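Local coordinates for putative phosphohydrolase (Shewanella amazonensis, PDB 3M1T), which is of undetermined function but, as an all-helical HDOD protein of the HD/phosphodiesterase clan, is probably a phosphohydrolase-like protein of signal transduction, at residues A[110-115]-A[132-138]; A[116-121]-A[217-221]; A[179-183]-A[199-203]; A[226-230]-A[260-264]; A[236-241]-A[253-257]. All coordinates share one frame; numbering follows the deposited sequence.

Interaction 1 (A[110-115]-A[132-138])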
# COMPACT_ATOMS: atom_id res chain seq x y z
N THR A 110 -2.23 -1.76 -6.41
CA THR A 110 -2.03 -1.32 -5.06
C THR A 110 -3.31 -0.89 -4.37
O THR A 110 -3.55 -1.24 -3.22
CB THR A 110 -0.87 -0.29 -4.97
OG1 THR A 110 0.39 -0.98 -4.94
CG2 THR A 110 -1.01 0.56 -3.73
N PHE A 111 -4.15 -0.13 -5.05
CA PHE A 111 -5.45 0.26 -4.50
C PHE A 111 -6.35 -0.94 -4.27
O PHE A 111 -7.07 -0.98 -3.29
CB PHE A 111 -6.18 1.26 -5.40
CG PHE A 111 -5.60 2.64 -5.38
CD1 PHE A 111 -5.24 3.24 -4.17
CD2 PHE A 111 -5.37 3.32 -6.55
CE1 PHE A 111 -4.70 4.49 -4.16
CE2 PHE A 111 -4.83 4.57 -6.53
CZ PHE A 111 -4.50 5.16 -5.35
N GLU A 112 -6.31 -1.90 -5.18
CA GLU A 112 -7.10 -3.15 -5.01
C GLU A 112 -6.72 -3.80 -3.69
O GLU A 112 -7.57 -4.13 -2.86
CB GLU A 112 -6.89 -4.16 -6.15
CG GLU A 112 -7.60 -3.87 -7.47
CD GLU A 112 -9.12 -4.00 -7.41
OE1 GLU A 112 -9.68 -5.02 -6.87
OE2 GLU A 112 -9.77 -3.10 -7.99
N VAL A 113 -5.40 -3.93 -3.47
CA VAL A 113 -4.90 -4.48 -2.22
C VAL A 113 -5.34 -3.62 -1.03
O VAL A 113 -5.79 -4.14 -0.01
CB VAL A 113 -3.36 -4.67 -2.26
CG1 VAL A 113 -2.76 -4.94 -0.86
CG2 VAL A 113 -2.96 -5.77 -3.28
N ALA A 114 -5.19 -2.31 -1.14
CA ALA A 114 -5.60 -1.40 -0.07
C ALA A 114 -7.06 -1.51 0.29
O ALA A 114 -7.44 -1.54 1.47
CB ALA A 114 -5.22 0.07 -0.44
N ILE A 115 -7.92 -1.60 -0.73
CA ILE A 115 -9.36 -1.74 -0.50
C ILE A 115 -9.70 -3.05 0.23
O ILE A 115 -10.53 -3.09 1.18
CB ILE A 115 -10.14 -1.62 -1.85
CG1 ILE A 115 -10.09 -0.18 -2.37
CG2 ILE A 115 -11.58 -2.18 -1.70
CD1 ILE A 115 -10.55 -0.09 -3.85
N PHE A 132 -5.74 0.44 4.95
CA PHE A 132 -5.74 1.01 3.60
C PHE A 132 -4.35 1.64 3.31
O PHE A 132 -3.73 1.41 2.25
CB PHE A 132 -6.85 2.06 3.44
CG PHE A 132 -6.96 2.59 2.04
CD1 PHE A 132 -6.16 3.62 1.60
CD2 PHE A 132 -7.88 2.03 1.16
CE1 PHE A 132 -6.27 4.08 0.26
CE2 PHE A 132 -8.02 2.50 -0.17
CZ PHE A 132 -7.19 3.50 -0.60
N THR A 133 -3.84 2.41 4.28
CA THR A 133 -2.56 3.05 4.08
C THR A 133 -1.42 2.08 3.93
O THR A 133 -0.52 2.26 3.12
CB THR A 133 -2.30 4.11 5.21
OG1 THR A 133 -3.31 5.11 5.13
CG2 THR A 133 -0.93 4.78 5.06
N CYS A 134 -1.45 1.01 4.71
CA CYS A 134 -0.48 -0.04 4.58
C CYS A 134 -0.50 -0.61 3.15
O CYS A 134 0.55 -0.80 2.57
CB CYS A 134 -0.76 -1.10 5.64
SG CYS A 134 0.65 -2.21 5.93
N GLY A 135 -1.70 -0.85 2.61
CA GLY A 135 -1.82 -1.24 1.23
C GLY A 135 -1.21 -0.25 0.24
O GLY A 135 -0.47 -0.67 -0.66
N ILE A 136 -1.46 1.04 0.46
CA ILE A 136 -0.88 2.08 -0.42
C ILE A 136 0.62 1.98 -0.47
O ILE A 136 1.20 2.12 -1.51
CB ILE A 136 -1.29 3.48 0.02
CG1 ILE A 136 -2.78 3.65 -0.19
CG2 ILE A 136 -0.43 4.58 -0.69
CD1 ILE A 136 -3.29 3.37 -1.64
N LEU A 137 1.23 1.67 0.67
CA LEU A 137 2.70 1.69 0.81
C LEU A 137 3.36 0.35 0.45
O LEU A 137 4.58 0.29 0.31
CB LEU A 137 3.08 2.02 2.25
CG LEU A 137 2.70 3.40 2.72
CD1 LEU A 137 2.91 3.56 4.27
CD2 LEU A 137 3.45 4.48 1.91
N HIS A 138 2.56 -0.72 0.35
CA HIS A 138 3.19 -2.04 0.47
C HIS A 138 4.14 -2.44 -0.62
O HIS A 138 5.06 -3.26 -0.38
CB HIS A 138 2.11 -3.15 0.62
CG HIS A 138 1.59 -3.66 -0.67
ND1 HIS A 138 0.64 -2.98 -1.40
CD2 HIS A 138 1.84 -4.82 -1.35
CE1 HIS A 138 0.32 -3.70 -2.46
NE2 HIS A 138 1.06 -4.80 -2.46
O HOH W 1 2.32 -0.03 -3.06
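A114 presses its methyl onto the F132 ring: CB of A114 stands 3.7 Å from the centroid of that ring, a CH-pi contact over one face. F132 is swung there by its first torsion, which sets CG opposite the backbone N (chi1 -175°), and CG1 of I115 meets the same ring at its edge. Beside it the backbones come very close, CA of A114 lying 4.0 Å from CA of G135, an approach made possible by the missing side chain of the glycine. T110 packs its methyl on the end of the partner helix, CG2 of T110 lying 3.4 Å from O of G135. At the far end CG1 of V113 covers one face of the H138 imidazole, 4.0 Å from its centroid. The ring is held in turn by its own segment: ND1 of H138 donates to O of G135 at 2.7 Å, nearly straight at 175°, in the ring plane and on a carbonyl lone pair. A water 2.9 Å from OG1 of T110 also donates to O of I136. Further out, L218 and K222 touch H138. With ND1 as donor to a carbonyl, the imidazole rotation is fixed, and the direct contacts joining these nearly antiparallel helices (157°) are chiefly apolar and CH-pi.

Interaction 2 (A[116-121]-A[217-221])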
# COMPACT_ATOMS: atom_id res chain seq x y z
N ILE A 116 -9.05 -4.11 -0.21
CA ILE A 116 -9.21 -5.41 0.42
C ILE A 116 -8.74 -5.37 1.88
O ILE A 116 -9.45 -5.77 2.79
CB ILE A 116 -8.50 -6.56 -0.35
CG1 ILE A 116 -9.10 -6.74 -1.75
CG2 ILE A 116 -8.58 -7.90 0.46
CD1 ILE A 116 -8.15 -7.48 -2.70
N CYS A 117 -7.55 -4.79 2.12
CA CYS A 117 -7.07 -4.70 3.49
C CYS A 117 -8.04 -3.94 4.43
O CYS A 117 -8.25 -4.28 5.57
CB CYS A 117 -5.73 -3.95 3.51
SG CYS A 117 -4.33 -4.89 2.92
N GLN A 118 -8.59 -2.84 3.94
CA GLN A 118 -9.54 -2.06 4.69
C GLN A 118 -10.75 -2.88 5.17
O GLN A 118 -11.23 -2.72 6.29
CB GLN A 118 -10.00 -0.87 3.83
CG GLN A 118 -10.73 0.20 4.58
CD GLN A 118 -10.97 1.44 3.72
OE1 GLN A 118 -11.57 1.35 2.64
NE2 GLN A 118 -10.52 2.60 4.20
N GLU A 119 -11.26 -3.74 4.28
CA GLU A 119 -12.35 -4.64 4.60
C GLU A 119 -11.92 -5.68 5.63
O GLU A 119 -12.65 -5.99 6.56
CB GLU A 119 -12.81 -5.36 3.33
CG GLU A 119 -13.92 -6.38 3.56
CD GLU A 119 -15.20 -5.80 4.18
OE1 GLU A 119 -15.49 -4.59 3.94
OE2 GLU A 119 -15.92 -6.58 4.84
N LEU A 120 -10.72 -6.23 5.45
CA LEU A 120 -10.21 -7.19 6.45
C LEU A 120 -10.12 -6.54 7.83
O LEU A 120 -10.46 -7.16 8.84
CB LEU A 120 -8.85 -7.75 6.03
CG LEU A 120 -8.78 -8.44 4.69
CD1 LEU A 120 -7.37 -8.95 4.35
CD2 LEU A 120 -9.81 -9.58 4.56
N ALA A 121 -9.62 -5.30 7.89
CA ALA A 121 -9.50 -4.57 9.15
C ALA A 121 -10.84 -4.36 9.85
O ALA A 121 -10.98 -4.46 11.08
CB ALA A 121 -8.84 -3.18 8.90
N MSE A 217 -2.81 -9.18 6.97
CA MSE A 217 -3.79 -8.57 6.02
C MSE A 217 -3.16 -8.38 4.66
O MSE A 217 -3.80 -8.66 3.61
CB MSE A 217 -4.31 -7.21 6.53
CG MSE A 217 -5.29 -7.32 7.70
SE MSE A 217 -5.89 -5.62 8.28
CE MSE A 217 -5.01 -5.48 10.00
N LEU A 218 -1.94 -7.81 4.60
CA LEU A 218 -1.27 -7.64 3.33
C LEU A 218 -1.10 -8.97 2.62
O LEU A 218 -1.39 -9.10 1.41
CB LEU A 218 0.09 -6.94 3.43
CG LEU A 218 0.10 -5.46 3.64
CD1 LEU A 218 1.59 -5.08 3.82
CD2 LEU A 218 -0.59 -4.72 2.46
N ALA A 219 -0.64 -9.97 3.35
CA ALA A 219 -0.40 -11.28 2.72
C ALA A 219 -1.68 -11.82 2.07
O ALA A 219 -1.67 -12.29 0.91
CB ALA A 219 0.15 -12.25 3.73
N MSE A 220 -2.77 -11.74 2.82
CA MSE A 220 -4.07 -12.21 2.37
C MSE A 220 -4.59 -11.40 1.18
O MSE A 220 -4.96 -11.94 0.13
CB MSE A 220 -5.05 -12.21 3.53
CG MSE A 220 -6.47 -12.56 3.11
SE MSE A 220 -7.41 -13.33 4.61
CE MSE A 220 -8.95 -14.07 3.62
N ALA A 221 -4.53 -10.07 1.32
CA ALA A 221 -5.05 -9.14 0.31
C ALA A 221 -4.26 -9.28 -1.00
O ALA A 221 -4.83 -9.25 -2.10
CB ALA A 221 -4.99 -7.70 0.86
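The axes of the short segments 116-121 and 217-221 pass 9.2 Å apart at 126° between their N-to-C directions, with CA of I116 5.6 Å from CA of A221. A221 sits at one end of the contact, its methyl caught between two groups of the facing helix: CB of A221 lies 3.5 Å from SG of C117 and 3.6 Å from CG2 of I116. The thiol sulfur also meets a branch of L218, with SG of C117 3.8 Å from CD2 of L218. At the other end selenomethionine M217 reaches across to helix 103-124, extended through chi2 (180°) and bent at chi3, which lays SE of M217 3.8 Å from O of C117 and 3.9 Å from CB of A121. L120 fills the middle with its CD1 branch, which rests 3.9 Å from CG of M220, the two side chains crossing at a slant, and also touches the backbone O of M217. I243, I249 and L256 continue the apolar surroundings of M220; E119, on another side of its helix, makes salt bridges with K259 and R123. The contact is a buried apolar helix-helix interface, all eight touching residues buried, joining helix 103-124 to helix 213-227 of this all-helical fold.

Interaction 3 (A[179-183]-A[199-203])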
# COMPACT_ATOMS: atom_id res chain seq x y z
N ALA A 179 10.31 -5.98 0.40
CA ALA A 179 9.47 -5.72 1.55
C ALA A 179 10.27 -4.90 2.57
O ALA A 179 9.77 -3.92 3.17
CB ALA A 179 8.87 -7.00 2.18
N GLU A 180 11.53 -5.27 2.77
CA GLU A 180 12.41 -4.61 3.73
C GLU A 180 12.71 -3.17 3.29
O GLU A 180 12.65 -2.22 4.11
CB GLU A 180 13.69 -5.38 3.89
CG GLU A 180 13.48 -6.65 4.67
CD GLU A 180 14.74 -7.46 4.81
OE1 GLU A 180 15.62 -7.45 3.91
OE2 GLU A 180 14.83 -8.12 5.87
N ILE A 181 13.04 -2.95 2.00
CA ILE A 181 13.36 -1.61 1.55
C ILE A 181 12.09 -0.75 1.47
O ILE A 181 12.17 0.44 1.76
CB ILE A 181 14.23 -1.55 0.25
CG1 ILE A 181 14.92 -0.19 0.19
CG2 ILE A 181 13.43 -1.98 -0.99
CD1 ILE A 181 15.96 -0.09 -0.97
N GLY A 182 10.94 -1.33 1.14
CA GLY A 182 9.67 -0.62 1.21
C GLY A 182 9.35 -0.20 2.65
O GLY A 182 8.87 0.93 2.89
N ALA A 183 9.65 -1.07 3.59
CA ALA A 183 9.47 -0.73 4.99
C ALA A 183 10.41 0.40 5.42
O ALA A 183 10.03 1.33 6.16
CB ALA A 183 9.69 -1.97 5.89
N ILE A 199 4.43 -3.74 6.35
CA ILE A 199 5.12 -3.80 5.08
C ILE A 199 6.26 -4.84 5.13
O ILE A 199 6.41 -5.65 4.22
CB ILE A 199 5.67 -2.40 4.66
CG1 ILE A 199 4.50 -1.42 4.56
CG2 ILE A 199 6.44 -2.51 3.34
CD1 ILE A 199 4.98 0.06 4.59
N GLN A 200 7.08 -4.77 6.17
CA GLN A 200 8.24 -5.61 6.34
C GLN A 200 7.91 -7.12 6.26
O GLN A 200 8.62 -7.86 5.61
CB GLN A 200 8.90 -5.30 7.68
CG GLN A 200 10.09 -6.16 7.97
CD GLN A 200 10.60 -6.05 9.38
OE1 GLN A 200 10.00 -5.37 10.27
NE2 GLN A 200 11.71 -6.73 9.63
N PHE A 201 6.80 -7.50 6.90
CA PHE A 201 6.49 -8.93 7.02
C PHE A 201 5.44 -9.41 6.05
O PHE A 201 4.98 -10.54 6.16
CB PHE A 201 6.09 -9.27 8.46
CG PHE A 201 7.26 -9.44 9.38
CD1 PHE A 201 7.93 -10.66 9.45
CD2 PHE A 201 7.69 -8.38 10.15
CE1 PHE A 201 9.03 -10.80 10.25
CE2 PHE A 201 8.81 -8.51 10.96
CZ PHE A 201 9.46 -9.73 11.01
N GLN A 202 5.10 -8.61 5.03
CA GLN A 202 4.02 -8.97 4.11
C GLN A 202 4.16 -10.38 3.46
O GLN A 202 3.15 -10.92 3.02
CB GLN A 202 3.87 -7.91 3.04
CG GLN A 202 5.07 -7.82 2.09
CD GLN A 202 4.90 -6.68 1.12
OE1 GLN A 202 4.34 -6.82 0.03
NE2 GLN A 202 5.33 -5.46 1.57
N ASN A 203 5.38 -10.82 3.23
CA ASN A 203 5.63 -12.13 2.55
C ASN A 203 5.84 -13.29 3.50
O ASN A 203 5.85 -14.45 3.01
CB ASN A 203 6.83 -11.98 1.64
CG ASN A 203 6.58 -10.99 0.53
OD1 ASN A 203 5.49 -10.94 -0.03
ND2 ASN A 203 7.58 -10.15 0.25
O HOH W 2 12.79 -8.57 7.57
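A179 turns its methyl onto the end of helix 193-200, where CB of A179 lies 3.5 Å from O of I199 and equally 3.5 Å from O of Q200. One turn on, the CB of A183 meets the start of the Q200 side chain, 3.9 Å from CB of Q200. Between these two alanines comes the CG2 branch of I199: with CG1 beside the backbone N (chi1 -59°), CG2 falls opposite that N. CG2 of I199 is 3.5 Å from N of A183 and also lies against G182. The contact thus joins helix 178-188 to the close of helix 193-200, two successive helices of the HDOD region packed through small residues, with F201 the first to leave helical angles. Past F201, Q202 curls back on the helix end. Its CG is wedged between backbone N and carbonyl carbon (chi1 67°), and the rest of the chain runs extended, which carries the amide beside the I199 carbonyl, in its plane: NE2 of Q202 donates to O of I199 at 2.9 Å and 166°, on a lone pair and within the plane of the side-chain amide. The same nitrogen also donates to O of H138, and OE1 of Q202 accepts from NZ of K222, so both ends of the amide are engaged. On the other flank the Q200 chain is extended, and NE2 of Q200 gives a hydrogen bond to a water 3.0 Å away that in turn donates to OE2 of E180 at 2.7 Å, an oxygen that also takes a salt bridge from K171.

Interaction 4 (A[226-230]-A[260-264])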
# COMPACT_ATOMS: atom_id res chain seq x y z
N ALA A 226 -4.02 -11.04 -6.55
CA ALA A 226 -3.21 -11.70 -7.58
C ALA A 226 -3.96 -12.81 -8.28
O ALA A 226 -3.87 -13.03 -9.51
CB ALA A 226 -1.95 -12.26 -7.01
N ASP A 227 -4.69 -13.59 -7.50
CA ASP A 227 -5.22 -14.84 -8.02
C ASP A 227 -6.72 -14.81 -8.26
O ASP A 227 -7.29 -15.83 -8.68
CB ASP A 227 -4.85 -15.99 -7.08
CG ASP A 227 -3.38 -16.34 -7.12
OD1 ASP A 227 -2.68 -15.90 -8.07
OD2 ASP A 227 -2.91 -17.05 -6.24
N TRP A 228 -7.37 -13.68 -8.05
CA TRP A 228 -8.82 -13.58 -8.16
C TRP A 228 -9.35 -14.20 -9.46
O TRP A 228 -10.33 -14.96 -9.46
CB TRP A 228 -9.25 -12.12 -8.13
CG TRP A 228 -10.71 -11.88 -8.19
CD1 TRP A 228 -11.47 -11.65 -9.34
CD2 TRP A 228 -11.63 -11.82 -7.10
NE1 TRP A 228 -12.79 -11.47 -9.01
CE2 TRP A 228 -12.92 -11.58 -7.65
CE3 TRP A 228 -11.51 -11.99 -5.72
CZ2 TRP A 228 -14.05 -11.48 -6.85
CZ3 TRP A 228 -12.65 -11.89 -4.94
CH2 TRP A 228 -13.88 -11.60 -5.50
N ASP A 229 -8.70 -13.85 -10.57
CA ASP A 229 -9.16 -14.33 -11.87
C ASP A 229 -8.91 -15.80 -12.16
O ASP A 229 -9.38 -16.30 -13.19
CB ASP A 229 -8.57 -13.47 -12.99
CG ASP A 229 -9.14 -12.07 -12.99
OD1 ASP A 229 -10.31 -11.89 -12.61
OD2 ASP A 229 -8.41 -11.13 -13.37
N LYS A 230 -8.19 -16.49 -11.29
CA LYS A 230 -7.91 -17.89 -11.44
C LYS A 230 -8.97 -18.76 -10.74
O LYS A 230 -9.01 -19.98 -10.94
CB LYS A 230 -6.54 -18.20 -10.87
CG LYS A 230 -5.41 -17.39 -11.49
CD LYS A 230 -4.05 -17.88 -10.97
CE LYS A 230 -2.91 -16.95 -11.43
NZ LYS A 230 -2.91 -15.62 -10.78
N LEU A 260 -16.06 -8.88 -1.30
CA LEU A 260 -14.91 -8.68 -2.17
C LEU A 260 -15.32 -8.59 -3.64
O LEU A 260 -14.76 -7.77 -4.41
CB LEU A 260 -13.86 -9.76 -1.97
CG LEU A 260 -13.22 -9.77 -0.58
CD1 LEU A 260 -12.33 -10.99 -0.43
CD2 LEU A 260 -12.46 -8.46 -0.32
N ALA A 261 -16.31 -9.38 -4.03
CA ALA A 261 -16.81 -9.31 -5.40
C ALA A 261 -17.45 -7.96 -5.69
O ALA A 261 -17.33 -7.42 -6.81
CB ALA A 261 -17.82 -10.46 -5.66
N LYS A 262 -18.17 -7.41 -4.71
CA LYS A 262 -18.80 -6.09 -4.89
C LYS A 262 -17.71 -5.03 -5.17
O LYS A 262 -17.89 -4.14 -6.00
CB LYS A 262 -19.64 -5.69 -3.66
CG LYS A 262 -20.99 -6.42 -3.50
CD LYS A 262 -21.86 -5.77 -2.40
N MSE A 263 -16.57 -5.16 -4.51
CA MSE A 263 -15.54 -4.11 -4.59
C MSE A 263 -14.49 -4.35 -5.65
O MSE A 263 -13.67 -3.44 -5.96
CB MSE A 263 -14.88 -3.97 -3.25
CG MSE A 263 -15.91 -3.77 -2.16
SE MSE A 263 -15.02 -3.15 -0.62
CE MSE A 263 -13.87 -4.53 -0.42
N HIS A 264 -14.48 -5.55 -6.21
CA HIS A 264 -13.45 -5.96 -7.16
C HIS A 264 -13.41 -4.97 -8.31
O HIS A 264 -14.44 -4.67 -8.91
CB HIS A 264 -13.73 -7.34 -7.75
CG HIS A 264 -12.70 -7.77 -8.75
ND1 HIS A 264 -12.93 -7.78 -10.10
CD2 HIS A 264 -11.42 -8.19 -8.58
CE1 HIS A 264 -11.84 -8.19 -10.73
NE2 HIS A 264 -10.91 -8.45 -9.83
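An aromatic stack joins the end of helix 213-227 and the end of helix 256-263, where W228, first residue of the 3-10 segment 228-230, meets H264, the first residue after its helix to leave helical angles. The two rings form an offset stack: the five-membered ring of W228 and the imidazole of H264 have centroids 3.8 Å apart and planes inclined by 13°. The closest pair is CD1 of W228 and NE2 of H264, at 3.3 Å, and NE1 of W228 lies over the centre of the imidazole. Both side chains reach out in the same manner, CG of each lying opposite its backbone N (chi1 -178° in W228, 179° in H264), which brings the rings together although their CA atoms are 9.0 Å apart. The six-membered ring continues past the imidazole and touches helix 256-263 itself, with CZ3 of W228 3.8 Å from CB of L260 and CH2 of W228 3.6 Å from N of A261. D229 OD1 lies in the plane of the indole at its edge, 4.5 Å from NE2 of H264, close enough that it could modestly favour a protonated imidazole. R236 and W239 of helix 236-247 touch W228 too, while E112 touches H264. The stack ties the C-terminal end of helix 213-227 to that of helix 256-263, an inter-helix aromatic contact of this all-helical fold.

Interaction 5 (A[236-241]-A[253-257])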
# COMPACT_ATOMS: atom_id res chain seq x y z
N ARG A 236 -15.13 -19.39 -4.15
CA ARG A 236 -14.23 -18.42 -3.50
C ARG A 236 -14.09 -18.51 -1.97
O ARG A 236 -13.06 -18.18 -1.42
CB ARG A 236 -14.61 -16.98 -3.85
CG ARG A 236 -14.62 -16.69 -5.32
CD ARG A 236 -15.18 -15.29 -5.55
NE ARG A 236 -15.16 -14.91 -6.98
CZ ARG A 236 -16.07 -14.17 -7.61
NH1 ARG A 236 -17.15 -13.69 -6.99
NH2 ARG A 236 -15.91 -13.90 -8.90
N THR A 237 -15.15 -18.87 -1.27
CA THR A 237 -15.02 -18.88 0.23
C THR A 237 -14.02 -19.96 0.69
O THR A 237 -13.30 -19.74 1.62
CB THR A 237 -16.36 -19.09 0.93
OG1 THR A 237 -17.22 -17.99 0.56
CG2 THR A 237 -16.21 -19.16 2.46
N SER A 238 -13.99 -21.12 0.03
CA SER A 238 -13.03 -22.16 0.38
C SER A 238 -11.62 -21.71 0.02
O SER A 238 -10.66 -22.08 0.71
CB SER A 238 -13.31 -23.49 -0.31
OG SER A 238 -13.42 -23.41 -1.71
N TRP A 239 -11.49 -20.93 -1.06
CA TRP A 239 -10.20 -20.31 -1.39
C TRP A 239 -9.76 -19.34 -0.31
O TRP A 239 -8.65 -19.41 0.18
CB TRP A 239 -10.36 -19.63 -2.75
CG TRP A 239 -9.27 -18.75 -3.23
CD1 TRP A 239 -7.97 -19.08 -3.42
CD2 TRP A 239 -9.43 -17.39 -3.64
NE1 TRP A 239 -7.27 -17.95 -3.92
CE2 TRP A 239 -8.16 -16.92 -4.06
CE3 TRP A 239 -10.52 -16.51 -3.67
CZ2 TRP A 239 -7.99 -15.64 -4.57
CZ3 TRP A 239 -10.34 -15.22 -4.17
CH2 TRP A 239 -9.08 -14.79 -4.58
N LEU A 240 -10.67 -18.46 0.09
CA LEU A 240 -10.38 -17.49 1.12
C LEU A 240 -10.00 -18.17 2.42
O LEU A 240 -9.12 -17.72 3.12
CB LEU A 240 -11.57 -16.54 1.31
CG LEU A 240 -11.85 -15.61 0.12
CD1 LEU A 240 -13.20 -14.92 0.28
CD2 LEU A 240 -10.73 -14.57 -0.10
N ALA A 241 -10.71 -19.28 2.73
CA ALA A 241 -10.41 -20.05 3.95
C ALA A 241 -8.95 -20.53 3.95
O ALA A 241 -8.28 -20.46 4.97
CB ALA A 241 -11.37 -21.25 4.14
N LEU A 253 -14.97 -15.02 7.64
CA LEU A 253 -15.23 -15.33 6.26
C LEU A 253 -16.68 -15.11 5.84
O LEU A 253 -17.00 -15.21 4.66
CB LEU A 253 -14.92 -16.80 5.99
CG LEU A 253 -13.48 -17.23 6.20
CD1 LEU A 253 -13.36 -18.74 6.08
CD2 LEU A 253 -12.55 -16.49 5.26
N GLY A 254 -17.56 -14.87 6.81
CA GLY A 254 -18.99 -14.76 6.53
C GLY A 254 -19.33 -13.55 5.67
O GLY A 254 -19.06 -12.42 6.06
N GLY A 255 -19.83 -13.81 4.46
CA GLY A 255 -20.09 -12.75 3.49
C GLY A 255 -18.87 -12.13 2.84
O GLY A 255 -19.00 -11.20 2.08
N LEU A 256 -17.68 -12.66 3.10
CA LEU A 256 -16.46 -11.99 2.63
C LEU A 256 -16.31 -12.08 1.12
O LEU A 256 -16.00 -11.08 0.44
CB LEU A 256 -15.22 -12.56 3.31
CG LEU A 256 -13.88 -11.98 2.90
CD1 LEU A 256 -13.76 -10.45 3.12
CD2 LEU A 256 -12.74 -12.69 3.68
N ALA A 257 -16.49 -13.28 0.58
CA ALA A 257 -16.42 -13.44 -0.86
C ALA A 257 -17.39 -12.50 -1.58
O ALA A 257 -17.02 -11.88 -2.60
CB ALA A 257 -16.66 -14.91 -1.32
O HOH W 3 -18.28 -14.12 -4.61
O HOH W 4 -17.20 -15.69 1.94
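L253 meets L240 and A241 with its two branches, CD1 of L253 standing 3.7 Å from CB of A241 and CD2 of L253 4.1 Å from CB of L240. Its chi1 of -62° puts CG opposite the carbonyl carbon, and the branched end thereby straddles the turn of helix 236-247 that carries both residues. The carbonyl of L253 faces a water that donates to it at 2.8 Å; that water is also 2.7 Å from OG1 of T237, to which it is hydrogen-bonded, and it accepts from N of A257. The next two residues form the bend, O of G254 accepting a hydrogen bond from NH1 of R123 on helix 103-124, and G255 taking a positive phi of 73° at the N-cap position of helix 256-263. The contact joins two successive helices, 236-247 and 256-263, across the intervening loop, the start of the second packing on the first half of the other. L256 follows, and CG of L256 touches CD1 of L240 at 4.0 Å, while M220, E119 and R123 touch L256. A257 completes the segment: its methyl sits between three residues, CB of A257 lying 3.8 Å from CD1 of L240, 3.7 Å from OG1 of T237 and against CB of R236. A second water, held in the plane of the R236 guanidinium at its edge, accepts from NH1 of R236 at 2.7 Å and makes a weak bond to O of A257. The side chain of R236 runs extended from CG to NE, continuing past A257 to touch W228 and A261.

Overall arrangement
Helix 103-124 serves interactions 1 and 2, whose centres lie 8 Å apart and touch where CD2 of L218 comes 3.6 Å from CB of H138. Interaction 3, 13 Å from interaction 1 between centres, is tied to it by the probable bond from NE2 of Q202 to O of H138, 3.0 Å. Interactions 4 and 5 share helix 256-263, with centres 11 Å apart, and CZ2 of W228 sits 3.4 Å from CZ of R236. M220 links interactions 2 and 5 through CE, 3.7 Å from O of L240. Interactions 2 and 4 both use helix 213-227, their centres 13 Å apart. Interactions 3 and 5 are the farthest apart, 26 Å between centres, without touching.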